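PDB 2PSB: YerB protein from Bacillus subtilis, which is a putative membrane lipoprotein of unknown molecular function that interacts with the helicase PcrA. Local coordinates for residues 48-53 with 217-222. Sequence-based numbering, arbitrary orientation.
Sequences GLSKAD and TTDRET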
loop_
_atom_site.group_PDB
_atom_site.type_symbol
_atom_site.label_atom_id
_atom_site.label_comp_id
_atom_site.label_asym_id
_atom_site.label_seq_id
_atom_site.Cartn_x
_atom_site.Cartn_y
_atom_site.Cartn_z
ATOM N N GLY A 48 -2.463 12.185 -0.090
ATOM C CA GLY A 48 -3.276 11.264 -0.872
ATOM C C GLY A 48 -3.622 9.877 -0.348
ATOM O O GLY A 48 -4.344 9.145 -1.020
ATOM N N LEU A 49 -3.139 9.499 0.831
ATOM C CA LEU A 49 -3.449 8.160 1.351
ATOM C C LEU A 49 -4.919 7.928 1.717
ATOM O O LEU A 49 -5.337 6.778 1.876
ATOM C CB LEU A 49 -2.557 7.811 2.554
ATOM C CG LEU A 49 -1.073 7.580 2.252
ATOM C CD1 LEU A 49 -0.383 6.943 3.455
ATOM C CD2 LEU A 49 -0.929 6.672 1.028
ATOM N N SER A 50 -5.706 8.996 1.839
ATOM C CA SER A 50 -7.126 8.834 2.167
ATOM C C SER A 50 -7.948 8.488 0.926
ATOM O O SER A 50 -9.110 8.081 1.031
ATOM C CB SER A 50 -7.691 10.101 2.808
ATOM O OG SER A 50 -7.578 11.221 1.951
ATOM N N LYS A 51 -7.342 8.651 -0.248
ATOM C CA LYS A 51 -8.016 8.346 -1.502
ATOM C C LYS A 51 -7.636 6.960 -2.025
ATOM O O LYS A 51 -8.230 6.485 -2.992
ATOM C CB LYS A 51 -7.668 9.386 -2.572
ATOM C CG LYS A 51 -8.020 10.817 -2.222
ATOM C CD LYS A 51 -9.494 10.994 -1.992
ATOM C CE LYS A 51 -9.796 12.398 -1.470
ATOM N NZ LYS A 51 -9.144 12.699 -0.154
ATOM N N ALA A 52 -6.655 6.316 -1.399
ATOM C CA ALA A 52 -6.201 4.991 -1.843
ATOM C C ALA A 52 -7.143 3.873 -1.418
ATOM O O ALA A 52 -7.621 3.845 -0.280
ATOM C CB ALA A 52 -4.779 4.705 -1.311
ATOM N N ASP A 53 -7.414 2.942 -2.328
ATOM C CA ASP A 53 -8.291 1.828 -2.003
ATOM C C ASP A 53 -7.544 0.789 -1.163
ATOM O O ASP A 53 -8.097 0.219 -0.220
ATOM C CB ASP A 53 -8.836 1.185 -3.279
ATOM C CG ASP A 53 -9.598 2.171 -4.157
ATOM O OD1 ASP A 53 -10.162 3.137 -3.626
ATOM O OD2 ASP A 53 -9.665 1.965 -5.380
ATOM N N THR A 217 -2.324 8.645 12.033
ATOM C CA THR A 217 -2.051 8.751 10.605
ATOM C C THR A 217 -3.095 9.597 9.897
ATOM O O THR A 217 -4.259 9.213 9.780
ATOM C CB THR A 217 -2.008 7.368 9.938
ATOM O OG1 THR A 217 -1.012 6.566 10.586
ATOM C CG2 THR A 217 -1.662 7.501 8.445
ATOM N N THR A 218 -2.651 10.744 9.402
ATOM C CA THR A 218 -3.510 11.678 8.702
ATOM C C THR A 218 -3.020 11.915 7.266
ATOM O O THR A 218 -1.920 11.497 6.893
ATOM C CB THR A 218 -3.520 13.023 9.443
ATOM O OG1 THR A 218 -4.549 13.854 8.910
ATOM C CG2 THR A 218 -2.200 13.720 9.284
ATOM N N ASP A 219 -3.849 12.584 6.472
ATOM C CA ASP A 219 -3.511 12.906 5.090
ATOM C C ASP A 219 -3.267 14.412 5.050
ATOM O O ASP A 219 -4.205 15.204 5.193
ATOM C CB ASP A 219 -4.673 12.541 4.155
ATOM C CG ASP A 219 -4.323 12.703 2.673
ATOM O OD1 ASP A 219 -3.388 13.466 2.340
ATOM O OD2 ASP A 219 -5.002 12.071 1.838
ATOM N N ARG A 220 -2.012 14.811 4.865
ATOM C CA ARG A 220 -1.693 16.228 4.821
ATOM C C ARG A 220 -2.689 17.007 3.964
ATOM O O ARG A 220 -3.012 18.149 4.270
ATOM C CB ARG A 220 -0.283 16.468 4.269
ATOM C CG ARG A 220 0.064 17.958 4.157
ATOM C CD ARG A 220 1.359 18.200 3.379
ATOM N NE ARG A 220 2.512 17.524 3.968
ATOM C CZ ARG A 220 3.152 17.932 5.060
ATOM N NH1 ARG A 220 2.755 19.032 5.695
ATOM N NH2 ARG A 220 4.192 17.233 5.518
ATOM N N GLU A 221 -3.182 16.379 2.901
ATOM C CA GLU A 221 -4.111 17.038 1.989
ATOM C C GLU A 221 -5.493 17.362 2.564
ATOM O O GLU A 221 -6.146 18.307 2.114
ATOM C CB GLU A 221 -4.248 16.211 0.709
ATOM C CG GLU A 221 -2.925 16.038 -0.040
ATOM C CD GLU A 221 -2.176 17.366 -0.275
ATOM O OE1 GLU A 221 -2.758 18.294 -0.873
ATOM O OE2 GLU A 221 -0.997 17.475 0.141
ATOM N N THR A 222 -5.935 16.593 3.558
ATOM C CA THR A 222 -7.228 16.832 4.190
ATOM C C THR A 222 -7.077 17.258 5.648
ATOM O O THR A 222 -7.994 17.837 6.234
ATOM C CB THR A 222 -8.101 15.572 4.197
ATOM O OG1 THR A 222 -7.419 14.520 4.898
ATOM C CG2 THR A 222 -8.419 15.135 2.787
HETATM O O HOH W 1 -5.702 13.196 -0.303
#
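The carboxylate of D219 reaches into the type I beta turn G48-K51 and is gripped there by main-chain N-H groups and a hydroxyl. D219 extends across to 48-53, its CG lying opposite the backbone N (chi1 -173°). OD1 takes the N-H of G48 on its syn side (G48 N to D219 OD1 2.9 Å), somewhat out of plane. From the opposite face the N-H of E221 also bonds to it, E221 N lying 3.0 Å from D219 OD1, closing an Asx turn that fixes the carboxylate relative to its own chain. OD2 is held by S50 twice: the backbone N donates to it from above the plane in a fairly straight bond, S50 N to D219 OD2 3.2 Å, whereas S50 OG comes in on the anti side, 2.7 Å from D219 OD2. S50 can use both groups because its OG stands between the backbone N and the carbonyl carbon (chi1 60°). K51, bent at chi2 and chi4, curls back so that K51 NZ donates to S50 OG (3.0 Å); NZ stays 4.6 Å from D219 OD2, near enough for the opposite charges probably to favour each other. NZ of K51 and CG2 of T222 meet tip to tip, 3.9 Å apart. Replacing D219 with alanine would probably leave the N-H groups of G48, S50 and E221 and the S50 hydroxyl without their common acceptor, and take away the Asx turn. Beside this, E221 OE2 is hydrogen-bonded to S47 OG, and L49 packs on F67 and A69 of strand 65-71. The turn itself is closed by K51 N to G48 O, and the phi of 87° at G48 suits glycine. The arrangement is an Asx turn whose aspartate also accepts main-chain N-H groups of a type I beta turn, joining the DUF3048 N-terminal and C-terminal family regions.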